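Uncharacterized protein (Parabacteroides merdae, PDB 4R7F) is of unknown function but, with a type 9 secretion plug domain and immunoglobulin-like beta-sandwiches, may be connected with protein secretion. Local coordinates at residues D271-I276 / N310-N315; E223-E228 / Y346-V351; T16-V21 / E40-G45; D188-N193 / F314-D319. All blocks are in the same frame, centred on the assembly; numbering follows the deposited sequence. Where two conformers were deposited one is given.

Contact 1: D271-I276 / N310-N315; sequences DGRFFI and NGELFN. With MG (magnesium ion), chain G.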
# COMPACT_ATOMS: atom_id res chain seq x y z
N ASP A 271 -0.93 4.79 10.76
CA ASP A 271 0.08 4.22 11.66
C ASP A 271 0.82 5.21 12.57
O ASP A 271 2.05 5.14 12.69
CB ASP A 271 1.10 3.42 10.85
CG ASP A 271 0.48 2.20 10.12
OD1 ASP A 271 -0.58 1.67 10.55
OD2 ASP A 271 1.13 1.76 9.13
N GLY A 272 0.06 6.16 13.14
CA GLY A 272 0.53 7.07 14.14
C GLY A 272 0.80 8.47 13.61
O GLY A 272 1.11 9.37 14.37
N ARG A 273 0.66 8.66 12.32
CA ARG A 273 0.91 9.97 11.74
C ARG A 273 -0.19 10.98 12.06
O ARG A 273 -1.30 10.62 12.50
CB ARG A 273 1.06 9.87 10.22
CG ARG A 273 2.24 9.03 9.78
CD ARG A 273 2.24 8.82 8.28
NE ARG A 273 3.48 8.16 7.88
CZ ARG A 273 3.67 6.85 7.88
NH1 ARG A 273 2.69 6.03 8.22
NH2 ARG A 273 4.84 6.36 7.52
N PHE A 274 0.16 12.24 11.84
CA PHE A 274 -0.80 13.34 11.90
C PHE A 274 -0.63 14.23 10.69
O PHE A 274 0.42 14.19 10.05
CB PHE A 274 -0.67 14.15 13.20
CG PHE A 274 0.61 14.94 13.32
CD1 PHE A 274 0.76 16.14 12.67
CD2 PHE A 274 1.64 14.49 14.11
CE1 PHE A 274 1.93 16.84 12.79
CE2 PHE A 274 2.78 15.20 14.26
CZ PHE A 274 2.94 16.37 13.59
N PHE A 275 -1.64 15.06 10.40
CA PHE A 275 -1.65 15.87 9.20
C PHE A 275 -2.24 17.20 9.57
O PHE A 275 -3.36 17.25 10.06
CB PHE A 275 -2.51 15.21 8.14
CG PHE A 275 -2.07 13.81 7.83
CD1 PHE A 275 -2.57 12.74 8.57
CD2 PHE A 275 -1.09 13.58 6.88
CE1 PHE A 275 -2.11 11.46 8.35
CE2 PHE A 275 -0.66 12.30 6.64
CZ PHE A 275 -1.16 11.24 7.37
N ILE A 276 -1.48 18.26 9.34
CA ILE A 276 -1.90 19.60 9.71
C ILE A 276 -2.82 20.14 8.60
O ILE A 276 -2.43 20.23 7.46
CB ILE A 276 -0.71 20.51 9.93
CG1 ILE A 276 0.22 19.96 11.03
CG2 ILE A 276 -1.19 21.92 10.23
CD1 ILE A 276 -0.42 19.74 12.39
N ASN A 310 0.82 7.90 22.54
CA ASN A 310 1.81 7.50 21.59
C ASN A 310 1.37 7.87 20.17
O ASN A 310 0.19 7.77 19.82
CB ASN A 310 2.03 6.00 21.71
CG ASN A 310 3.08 5.49 20.77
OD1 ASN A 310 2.83 4.73 19.81
ND2 ASN A 310 4.29 5.94 21.01
N GLY A 311 2.35 8.25 19.36
CA GLY A 311 2.11 8.61 17.95
C GLY A 311 3.12 9.68 17.53
O GLY A 311 3.94 10.12 18.34
N GLU A 312 3.04 10.11 16.27
CA GLU A 312 3.92 11.13 15.68
C GLU A 312 3.73 12.44 16.49
O GLU A 312 4.63 13.23 16.63
CB GLU A 312 3.66 11.33 14.15
CG GLU A 312 4.79 11.96 13.29
CD GLU A 312 4.34 12.70 12.00
OE1 GLU A 312 3.24 12.47 11.46
OE2 GLU A 312 5.10 13.57 11.51
N LEU A 313 2.55 12.65 17.06
CA LEU A 313 2.31 13.86 17.88
C LEU A 313 3.31 14.07 19.04
O LEU A 313 3.50 15.18 19.47
CB LEU A 313 0.90 13.89 18.45
CG LEU A 313 0.50 13.11 19.71
CD1 LEU A 313 -0.94 13.47 20.07
CD2 LEU A 313 0.65 11.60 19.48
N PHE A 314 3.89 12.99 19.56
CA PHE A 314 5.01 13.09 20.51
C PHE A 314 6.29 12.47 19.93
O PHE A 314 7.15 12.03 20.68
CB PHE A 314 4.67 12.33 21.76
CG PHE A 314 3.70 13.02 22.63
CD1 PHE A 314 4.10 14.11 23.36
CD2 PHE A 314 2.40 12.57 22.74
CE1 PHE A 314 3.20 14.74 24.20
CE2 PHE A 314 1.50 13.21 23.55
CZ PHE A 314 1.90 14.29 24.29
N ASN A 315 6.39 12.39 18.60
CA ASN A 315 7.56 11.81 17.94
C ASN A 315 7.83 10.37 18.39
O ASN A 315 8.97 9.90 18.42
CB ASN A 315 8.78 12.70 18.20
CG ASN A 315 8.53 14.14 17.77
OD1 ASN A 315 8.40 15.06 18.60
ND2 ASN A 315 8.44 14.32 16.48
MG MG G . -2.43 0.65 11.18
O HOH W 1 0.15 11.51 15.83
O HOH W 2 -1.84 -0.04 13.38
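Glu312 lays its carboxylate over one face of the Phe274 ring, the two planes only 18° apart, in one of its two conformers. OE1 stands toward the rim, 3.7 Å from CD2 of Phe274. With CG anti to the backbone N (chi1 -158°) and the chain extended beyond it, the carboxylate reaches across the ring to the strand backbone, where OE1 accepts the N-H of Phe274 at 3.1 Å. That bond is nearly straight (166°), although it meets the anti side of the oxygen. Because it depends on one conformer, it is less certain than the backbone bond from Glu312 N to Gly272 O, 2.8 Å long. A water links the same carbonyl to Leu313 N, which also lies at the edge of the Phe274 ring. Arg273 carries its guanidinium the other way, to the Gln270 carbonyl and Glu373, while Asp271 OD1 binds the magnesium ion at 2.2 Å. Strand 274-276 pairs with strand 342-352, as does strand 305-310, which leads into the turn of Glu312; the outer parts of Phe274 rest on Thr16 and Gln18 of strand 14-21.

Contact 2: E223-E228 / Y346-V351; sequences EYRRME and YQYLFV. With MG (magnesium ion), chain G.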
# COMPACT_ATOMS: atom_id res chain seq x y z
N GLU A 223 -5.47 -0.81 15.02
CA GLU A 223 -5.45 0.44 14.25
C GLU A 223 -5.49 1.56 15.25
O GLU A 223 -6.13 1.47 16.31
CB GLU A 223 -6.62 0.56 13.25
CG GLU A 223 -6.81 -0.66 12.31
CD GLU A 223 -5.60 -1.02 11.43
OE1 GLU A 223 -4.60 -0.26 11.32
OE2 GLU A 223 -5.66 -2.13 10.85
N TYR A 224 -4.75 2.61 14.93
CA TYR A 224 -4.62 3.73 15.81
C TYR A 224 -5.98 4.40 15.87
O TYR A 224 -6.81 4.32 14.93
CB TYR A 224 -3.56 4.73 15.31
CG TYR A 224 -2.12 4.30 15.51
CD1 TYR A 224 -1.60 3.24 14.84
CD2 TYR A 224 -1.28 4.99 16.39
CE1 TYR A 224 -0.28 2.84 15.03
CE2 TYR A 224 0.02 4.60 16.60
CZ TYR A 224 0.53 3.52 15.90
OH TYR A 224 1.84 3.11 16.09
N ARG A 225 -6.19 5.04 17.01
CA ARG A 225 -7.32 5.89 17.24
C ARG A 225 -7.15 7.16 16.44
O ARG A 225 -6.01 7.63 16.22
CB ARG A 225 -7.42 6.26 18.72
CG ARG A 225 -7.70 5.09 19.65
CD ARG A 225 -7.36 5.45 21.08
NE ARG A 225 -7.29 4.30 21.96
CZ ARG A 225 -8.32 3.75 22.58
NH1 ARG A 225 -9.56 4.21 22.42
NH2 ARG A 225 -8.12 2.71 23.36
N ARG A 226 -8.28 7.73 16.02
CA ARG A 226 -8.26 8.95 15.18
C ARG A 226 -9.17 10.00 15.73
O ARG A 226 -10.17 9.70 16.40
CB ARG A 226 -8.61 8.65 13.72
CG ARG A 226 -7.66 7.68 13.02
CD ARG A 226 -8.32 6.90 11.89
NE ARG A 226 -8.91 7.77 10.84
CZ ARG A 226 -10.13 7.63 10.31
NH1 ARG A 226 -10.95 6.65 10.69
NH2 ARG A 226 -10.53 8.47 9.38
N MSE A 227 -8.80 11.23 15.42
CA MSE A 227 -9.40 12.43 15.97
C MSE A 227 -9.06 13.53 14.99
O MSE A 227 -8.00 13.48 14.37
CB MSE A 227 -8.65 12.47 17.31
CG MSE A 227 -8.65 13.72 18.09
SE MSE A 227 -7.37 15.00 17.44
CE MSE A 227 -5.83 14.98 18.64
N GLU A 228 -9.95 14.50 14.82
CA GLU A 228 -9.71 15.63 13.89
C GLU A 228 -10.37 16.86 14.43
O GLU A 228 -11.50 16.80 14.91
CB GLU A 228 -10.36 15.42 12.53
CG GLU A 228 -9.85 14.28 11.68
CD GLU A 228 -10.46 14.32 10.28
OE1 GLU A 228 -10.92 15.41 9.88
OE2 GLU A 228 -10.48 13.26 9.60
N TYR A 346 -3.43 8.31 17.15
CA TYR A 346 -2.86 8.18 18.47
C TYR A 346 -3.26 6.85 19.09
O TYR A 346 -4.20 6.22 18.66
CB TYR A 346 -3.28 9.35 19.38
CG TYR A 346 -4.75 9.37 19.82
CD1 TYR A 346 -5.75 9.86 18.99
CD2 TYR A 346 -5.11 8.92 21.07
CE1 TYR A 346 -7.09 9.89 19.43
CE2 TYR A 346 -6.43 8.94 21.50
CZ TYR A 346 -7.42 9.41 20.69
OH TYR A 346 -8.72 9.42 21.18
N GLN A 347 -2.52 6.45 20.12
CA GLN A 347 -2.86 5.29 20.90
C GLN A 347 -2.20 5.39 22.25
O GLN A 347 -1.41 6.31 22.55
CB GLN A 347 -2.41 4.02 20.20
CG GLN A 347 -0.92 3.87 20.19
CD GLN A 347 -0.43 2.63 19.46
OE1 GLN A 347 -1.19 1.74 19.09
NE2 GLN A 347 0.88 2.56 19.27
N TYR A 348 -2.50 4.40 23.07
CA TYR A 348 -2.10 4.36 24.43
C TYR A 348 -1.27 3.11 24.67
O TYR A 348 -1.75 2.00 24.50
CB TYR A 348 -3.35 4.32 25.32
CG TYR A 348 -4.23 5.56 25.27
CD1 TYR A 348 -3.84 6.78 25.86
CD2 TYR A 348 -5.48 5.50 24.69
CE1 TYR A 348 -4.68 7.88 25.83
CE2 TYR A 348 -6.30 6.59 24.65
CZ TYR A 348 -5.92 7.78 25.21
OH TYR A 348 -6.82 8.82 25.15
N LEU A 349 -0.02 3.30 25.07
CA LEU A 349 0.86 2.19 25.33
C LEU A 349 1.11 2.09 26.82
O LEU A 349 1.22 3.09 27.49
CB LEU A 349 2.20 2.41 24.63
CG LEU A 349 2.24 2.41 23.11
CD1 LEU A 349 3.70 2.59 22.67
CD2 LEU A 349 1.68 1.11 22.55
N PHE A 350 1.21 0.87 27.30
CA PHE A 350 1.59 0.54 28.64
C PHE A 350 3.08 0.15 28.69
O PHE A 350 3.52 -0.69 27.91
CB PHE A 350 0.74 -0.67 29.08
CG PHE A 350 1.02 -1.16 30.44
CD1 PHE A 350 0.67 -0.41 31.55
CD2 PHE A 350 1.65 -2.38 30.64
CE1 PHE A 350 0.94 -0.86 32.84
CE2 PHE A 350 1.92 -2.84 31.91
CZ PHE A 350 1.55 -2.08 33.02
N VAL A 351 3.83 0.71 29.62
CA VAL A 351 5.24 0.34 29.82
C VAL A 351 5.35 -0.26 31.21
O VAL A 351 5.13 0.46 32.19
CB VAL A 351 6.18 1.54 29.72
CG1 VAL A 351 7.62 1.12 29.92
CG2 VAL A 351 6.01 2.24 28.38
MG MG G . -2.43 0.65 11.18
O HOH W 3 -3.89 1.27 18.27
O HOH W 4 2.17 0.61 17.27
O HOH W 2 -1.84 -0.04 13.38
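Arg225 and Tyr346 form an antiparallel hydrogen-bonded pair, Arg225 N to Tyr346 O and Tyr346 N to Arg225 O both at 2.8 Å, the one bridge between segments whose strands run at 136° to each other; beyond it Met227 bonds to Tyr344. The side chains of the pair share a face of the sheet. Arg225 CB sits over the centre of the Tyr346 ring, a CH-pi contact of 3.7 Å to the centroid, and CD follows over CE2. Selenomethionine Met227 meets the same ring at its edge, through CB. Farther out, Arg225 NE lies 3.5 Å from CD2 of Tyr348, at the edge of that ring, with guanidinium and ring planes steeply inclined; this is not a cation-pi stack. On the other side of the strand, the Gln347 amide stacks over the Tyr224 ring, the planes 26° apart. Gln347 chi1 of 70° sets CG between the backbone N and carbonyl carbon and brings CD to 3.5 Å from Tyr224 CE2. A water joins Tyr224 OH to Gln347 NE2, and NE2 also reaches Asn310. Buried polar groups thus come with partners: Glu364 meets the Arg225 charge and Asp256 takes both the Tyr346 and Tyr348 hydroxyls. Glu223 OE1 binds the magnesium ion at 2.4 Å; its OE2 bonds to Tyr264 and Tyr224 N to the metal ligand Asp269, consistent with this end being held at the site.

Contact 3: T16-V21 / E40-G45; sequences TLQVKV and EINFDG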
# COMPACT_ATOMS: atom_id res chain seq x y z
N THR A 16 5.24 20.73 16.93
CA THR A 16 4.82 20.15 15.65
C THR A 16 6.02 19.92 14.78
O THR A 16 6.05 20.26 13.58
CB THR A 16 3.75 21.06 14.98
OG1 THR A 16 2.76 21.39 15.97
CG2 THR A 16 3.09 20.36 13.83
N LEU A 17 7.05 19.36 15.41
CA LEU A 17 8.22 18.91 14.68
C LEU A 17 7.84 17.74 13.78
O LEU A 17 7.36 16.73 14.26
CB LEU A 17 9.30 18.48 15.63
CG LEU A 17 10.56 17.92 14.99
CD1 LEU A 17 11.29 18.99 14.20
CD2 LEU A 17 11.46 17.37 16.09
N GLN A 18 8.07 17.90 12.48
CA GLN A 18 7.89 16.86 11.49
C GLN A 18 9.18 16.63 10.73
O GLN A 18 9.86 17.58 10.34
CB GLN A 18 6.82 17.27 10.48
CG GLN A 18 5.46 17.54 11.10
CD GLN A 18 4.42 17.97 10.07
OE1 GLN A 18 4.14 19.17 9.88
NE2 GLN A 18 3.84 16.99 9.42
N VAL A 19 9.47 15.36 10.53
CA VAL A 19 10.52 14.86 9.67
C VAL A 19 9.91 13.91 8.62
O VAL A 19 9.38 12.85 8.95
CB VAL A 19 11.57 14.12 10.51
CG1 VAL A 19 12.71 13.63 9.63
CG2 VAL A 19 12.05 15.04 11.63
N LYS A 20 9.97 14.33 7.37
CA LYS A 20 9.32 13.63 6.28
C LYS A 20 10.08 13.89 4.99
O LYS A 20 11.02 14.68 4.97
CB LYS A 20 7.86 14.06 6.16
CG LYS A 20 7.64 15.56 6.17
CD LYS A 20 7.31 16.10 4.79
CE LYS A 20 5.81 16.14 4.53
NZ LYS A 20 5.56 16.63 3.15
N VAL A 21 9.73 13.18 3.93
CA VAL A 21 10.36 13.43 2.65
C VAL A 21 9.65 14.61 2.03
O VAL A 21 8.43 14.60 1.92
CB VAL A 21 10.32 12.21 1.74
CG1 VAL A 21 10.82 12.60 0.35
CG2 VAL A 21 11.17 11.10 2.30
N GLU A 40 12.62 16.93 4.73
CA GLU A 40 12.07 18.16 5.21
C GLU A 40 11.93 18.08 6.73
O GLU A 40 11.26 17.19 7.25
CB GLU A 40 10.71 18.42 4.59
CG GLU A 40 10.00 19.67 5.13
CD GLU A 40 8.66 19.94 4.44
OE1 GLU A 40 8.29 19.16 3.55
OE2 GLU A 40 7.96 20.91 4.77
N ILE A 41 12.54 19.04 7.41
CA ILE A 41 12.35 19.27 8.81
C ILE A 41 11.48 20.50 8.95
O ILE A 41 11.85 21.57 8.56
CB ILE A 41 13.68 19.46 9.54
CG1 ILE A 41 14.42 18.13 9.60
CG2 ILE A 41 13.42 20.00 10.93
CD1 ILE A 41 15.91 18.26 9.57
N ASN A 42 10.32 20.31 9.53
CA ASN A 42 9.33 21.36 9.70
C ASN A 42 8.91 21.50 11.19
O ASN A 42 8.66 20.51 11.90
CB ASN A 42 8.14 20.99 8.83
CG ASN A 42 7.24 22.16 8.55
OD1 ASN A 42 6.61 22.71 9.46
ND2 ASN A 42 7.21 22.58 7.31
N PHE A 43 8.79 22.72 11.66
CA PHE A 43 8.47 22.95 13.04
C PHE A 43 7.99 24.36 13.24
O PHE A 43 8.27 25.20 12.40
CB PHE A 43 9.71 22.68 13.92
CG PHE A 43 10.83 23.66 13.75
CD1 PHE A 43 11.79 23.44 12.80
CD2 PHE A 43 10.93 24.78 14.56
CE1 PHE A 43 12.86 24.33 12.64
CE2 PHE A 43 11.99 25.67 14.41
CZ PHE A 43 12.96 25.45 13.46
N ASP A 44 7.29 24.60 14.34
CA ASP A 44 6.88 25.94 14.70
C ASP A 44 7.65 26.42 15.91
O ASP A 44 7.94 25.66 16.81
CB ASP A 44 5.40 25.97 15.04
CG ASP A 44 4.51 25.73 13.85
OD1 ASP A 44 4.93 25.97 12.70
OD2 ASP A 44 3.37 25.28 14.09
N GLY A 45 7.98 27.71 15.94
CA GLY A 45 8.36 28.39 17.19
C GLY A 45 7.22 29.28 17.69
O GLY A 45 6.71 30.15 16.97
O HOH W 5 5.00 21.42 11.29
O HOH W 6 6.60 18.70 1.78
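Gln18 pairs with Asn42 and Lys20 with Glu40 through two backbone hydrogen bonds apiece, the tightly packed part of this antiparallel strand pair in the plug-protein domain; the shortest is Gln18 N to Asn42 O at 2.7 Å. The Lys20 and Glu40 side chains lie close together, side by side and pointing the same way, with Lys20 CD 3.4 Å from Glu40 OE1 in one of the two lysine conformers. On the apolar face, Leu17 CG is anti to the backbone N (chi1 177°), which brings CD1 to 4.0 Å from both Ile41 CG2 and Phe43 CB. Leu17 and Ile41 rest on Phe131 of the facing sheet, which the Phe43 ring meets edge-to-face; Phe43 also stacks on Tyr99 of the adjacent strand in its own sheet.

Looser are the approach of Val19 CG2 to Ile41 CG1, at 4.4 Å, and the charged end of Lys20. In that same conformer NZ stays 3.7 Å from Glu40 OE1, a long salt bridge; a water spans the two atoms, and NZ has a further partner in the Glu24 carbonyl. Asn42 ND2 donates to Glu40 OE2 at 3.1 Å, on the anti side, while Asn98 bonds to Asn42 OD1. With the amide on OE2, a weak long pairing of OE2 with Arg100, and water on OE1, Glu40 would probably be stabilised as an anion, though the lysine share is doubtful because it depends on one conformer.

Contact 4: D188-N193 / F314-D319; sequences DNRRDN and FNNVLD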
# COMPACT_ATOMS: atom_id res chain seq x y z
N ASP A 188 5.86 0.55 13.00
CA ASP A 188 5.16 1.85 13.02
C ASP A 188 6.06 3.00 13.51
O ASP A 188 5.66 3.83 14.32
CB ASP A 188 3.85 1.78 13.84
CG ASP A 188 2.89 0.70 13.33
OD1 ASP A 188 2.90 0.44 12.11
OD2 ASP A 188 2.15 0.07 14.13
N ASN A 189 7.30 3.02 13.00
CA ASN A 189 8.25 4.07 13.31
C ASN A 189 8.55 4.29 14.81
O ASN A 189 8.86 5.40 15.22
CB ASN A 189 7.81 5.36 12.60
CG ASN A 189 8.19 5.34 11.12
OD1 ASN A 189 9.37 5.38 10.77
ND2 ASN A 189 7.21 5.20 10.26
N ARG A 190 8.44 3.21 15.59
CA ARG A 190 8.64 3.26 17.04
C ARG A 190 10.02 2.71 17.32
O ARG A 190 10.38 1.62 16.82
CB ARG A 190 7.63 2.39 17.76
CG ARG A 190 6.24 3.00 17.85
CD ARG A 190 5.18 1.99 18.30
NE ARG A 190 5.56 1.35 19.55
CZ ARG A 190 4.94 0.30 20.06
NH1 ARG A 190 3.92 -0.25 19.43
NH2 ARG A 190 5.33 -0.21 21.22
N ARG A 191 10.77 3.43 18.13
CA ARG A 191 12.04 2.92 18.62
C ARG A 191 11.90 2.09 19.84
O ARG A 191 12.73 1.26 20.09
CB ARG A 191 13.00 4.04 18.90
CG ARG A 191 13.45 4.73 17.62
CD ARG A 191 14.82 5.33 17.82
NE ARG A 191 15.21 6.20 16.72
CZ ARG A 191 16.34 6.90 16.71
NH1 ARG A 191 17.18 6.86 17.75
NH2 ARG A 191 16.63 7.67 15.65
N ASP A 192 10.86 2.31 20.62
CA ASP A 192 10.77 1.66 21.92
C ASP A 192 10.74 0.13 21.85
O ASP A 192 11.28 -0.53 22.74
CB ASP A 192 9.55 2.18 22.68
CG ASP A 192 8.23 1.77 22.04
OD1 ASP A 192 7.85 2.38 21.03
OD2 ASP A 192 7.57 0.85 22.56
N ASN A 193 10.09 -0.44 20.83
CA ASN A 193 10.04 -1.90 20.69
C ASN A 193 10.74 -2.41 19.43
O ASN A 193 10.38 -3.46 18.87
CB ASN A 193 8.61 -2.40 20.75
CG ASN A 193 7.81 -2.03 19.51
OD1 ASN A 193 8.16 -1.09 18.80
ND2 ASN A 193 6.75 -2.78 19.23
N PHE A 314 3.89 12.99 19.56
CA PHE A 314 5.01 13.09 20.51
C PHE A 314 6.29 12.47 19.93
O PHE A 314 7.15 12.03 20.68
CB PHE A 314 4.67 12.33 21.76
CG PHE A 314 3.70 13.02 22.63
CD1 PHE A 314 4.10 14.11 23.36
CD2 PHE A 314 2.40 12.57 22.74
CE1 PHE A 314 3.20 14.74 24.20
CE2 PHE A 314 1.50 13.21 23.55
CZ PHE A 314 1.90 14.29 24.29
N ASN A 315 6.39 12.39 18.60
CA ASN A 315 7.56 11.81 17.94
C ASN A 315 7.83 10.37 18.39
O ASN A 315 8.97 9.90 18.42
CB ASN A 315 8.78 12.70 18.20
CG ASN A 315 8.53 14.14 17.77
OD1 ASN A 315 8.40 15.06 18.60
ND2 ASN A 315 8.44 14.32 16.48
N ASN A 316 6.76 9.67 18.77
CA ASN A 316 6.91 8.32 19.30
C ASN A 316 7.95 8.17 20.45
O ASN A 316 8.54 7.13 20.64
CB ASN A 316 7.16 7.33 18.16
CG ASN A 316 5.91 7.08 17.34
OD1 ASN A 316 4.80 7.02 17.86
ND2 ASN A 316 6.08 6.97 16.06
N VAL A 317 8.12 9.23 21.24
CA VAL A 317 8.94 9.21 22.44
C VAL A 317 8.09 8.88 23.67
O VAL A 317 7.06 9.49 23.92
CB VAL A 317 9.66 10.58 22.59
CG1 VAL A 317 10.45 10.72 23.90
CG2 VAL A 317 10.54 10.83 21.37
N LEU A 318 8.56 7.89 24.43
CA LEU A 318 7.95 7.50 25.69
C LEU A 318 8.82 8.11 26.77
O LEU A 318 9.89 7.58 27.08
CB LEU A 318 7.90 5.97 25.85
CG LEU A 318 7.19 5.26 24.69
CD1 LEU A 318 7.16 3.77 25.00
CD2 LEU A 318 5.79 5.81 24.53
N ASP A 319 8.35 9.24 27.32
CA ASP A 319 8.98 9.94 28.41
C ASP A 319 7.94 10.79 29.20
O ASP A 319 6.73 10.64 29.05
CB ASP A 319 10.12 10.81 27.84
CG ASP A 319 9.61 12.07 27.07
OD1 ASP A 319 8.36 12.24 26.87
OD2 ASP A 319 10.48 12.89 26.65
O HOH W 7 3.91 5.99 14.52
O HOH W 8 7.24 4.69 20.45
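Asn316 and Leu318 lean from the loop after strand 305-310 onto Asn189, Arg190 and Asp192 in the loop after strand 181-187, in a protein built from immunoglobulin-like sandwiches. Neither segment is regular; Val317 N to Phe314 O closes a beta turn whose central residues, Asn315 and Asn316, both take left-handed backbone angles.

Direct polar contact is slight: Asn316 ND2 gives a weak hydrogen bond to Asn189 O, 3.3 Å long and bent. Water does more of the joining. One molecule accepts from Asn316 ND2 and lies within bonding range of Asp188 O, where its donation is less certain; a second donates to both Asp192 OD1 and Asn316 O. A bound Tris molecule, probably from the crystallisation liquor, hydrogen-bonds to both Asn189 OD1 and Leu318 N, while Asn189 ND2 bonds to Glu28.

Two van der Waals contacts are made. Leu318 CD1 crosses obliquely over Asp192, 3.7 Å from its CB and as near its CG, and Arg190 CG passes 4.1 Å from Asn316 CG, the two side chains crossing at about a right angle.

Charge pairing stays within the first loop. The bend at chi3 (54°) turns the Arg190 guanidinium side-on to the Asp192 carboxylate, and Gly358 N gives Asp192 a further partner. The result is a flat, two-pronged salt bridge: Arg190 NE lies 2.9 Å from Asp192 OD1 and Arg190 NH2 2.8 Å from Asp192 OD2, each oxygen using its syn lone pair.

Contact 3 comes first along the chain, within the plug-protein domain; contact 1 is nested in the loop closed by contact 2, and contacts 2 and 4 alternate their segments. Contacts 1 and 2 have centres 9 Å apart: contact 1 lies on strand 274-276, which pairs with strand 342-352 of contact 2, and each supplies a ligand to one magnesium ion, with Asp269, Gln371 and a water as further ligands. Contact 4 lies about 10 Å from contact 1, centre to centre, and shares Phe314 and Asn315 with it. Contacts 2 and 3 do not touch, their nearest atoms about 11 Å apart; contact 1 touches both, so it links the plug-protein domain to the sheet beside the metal.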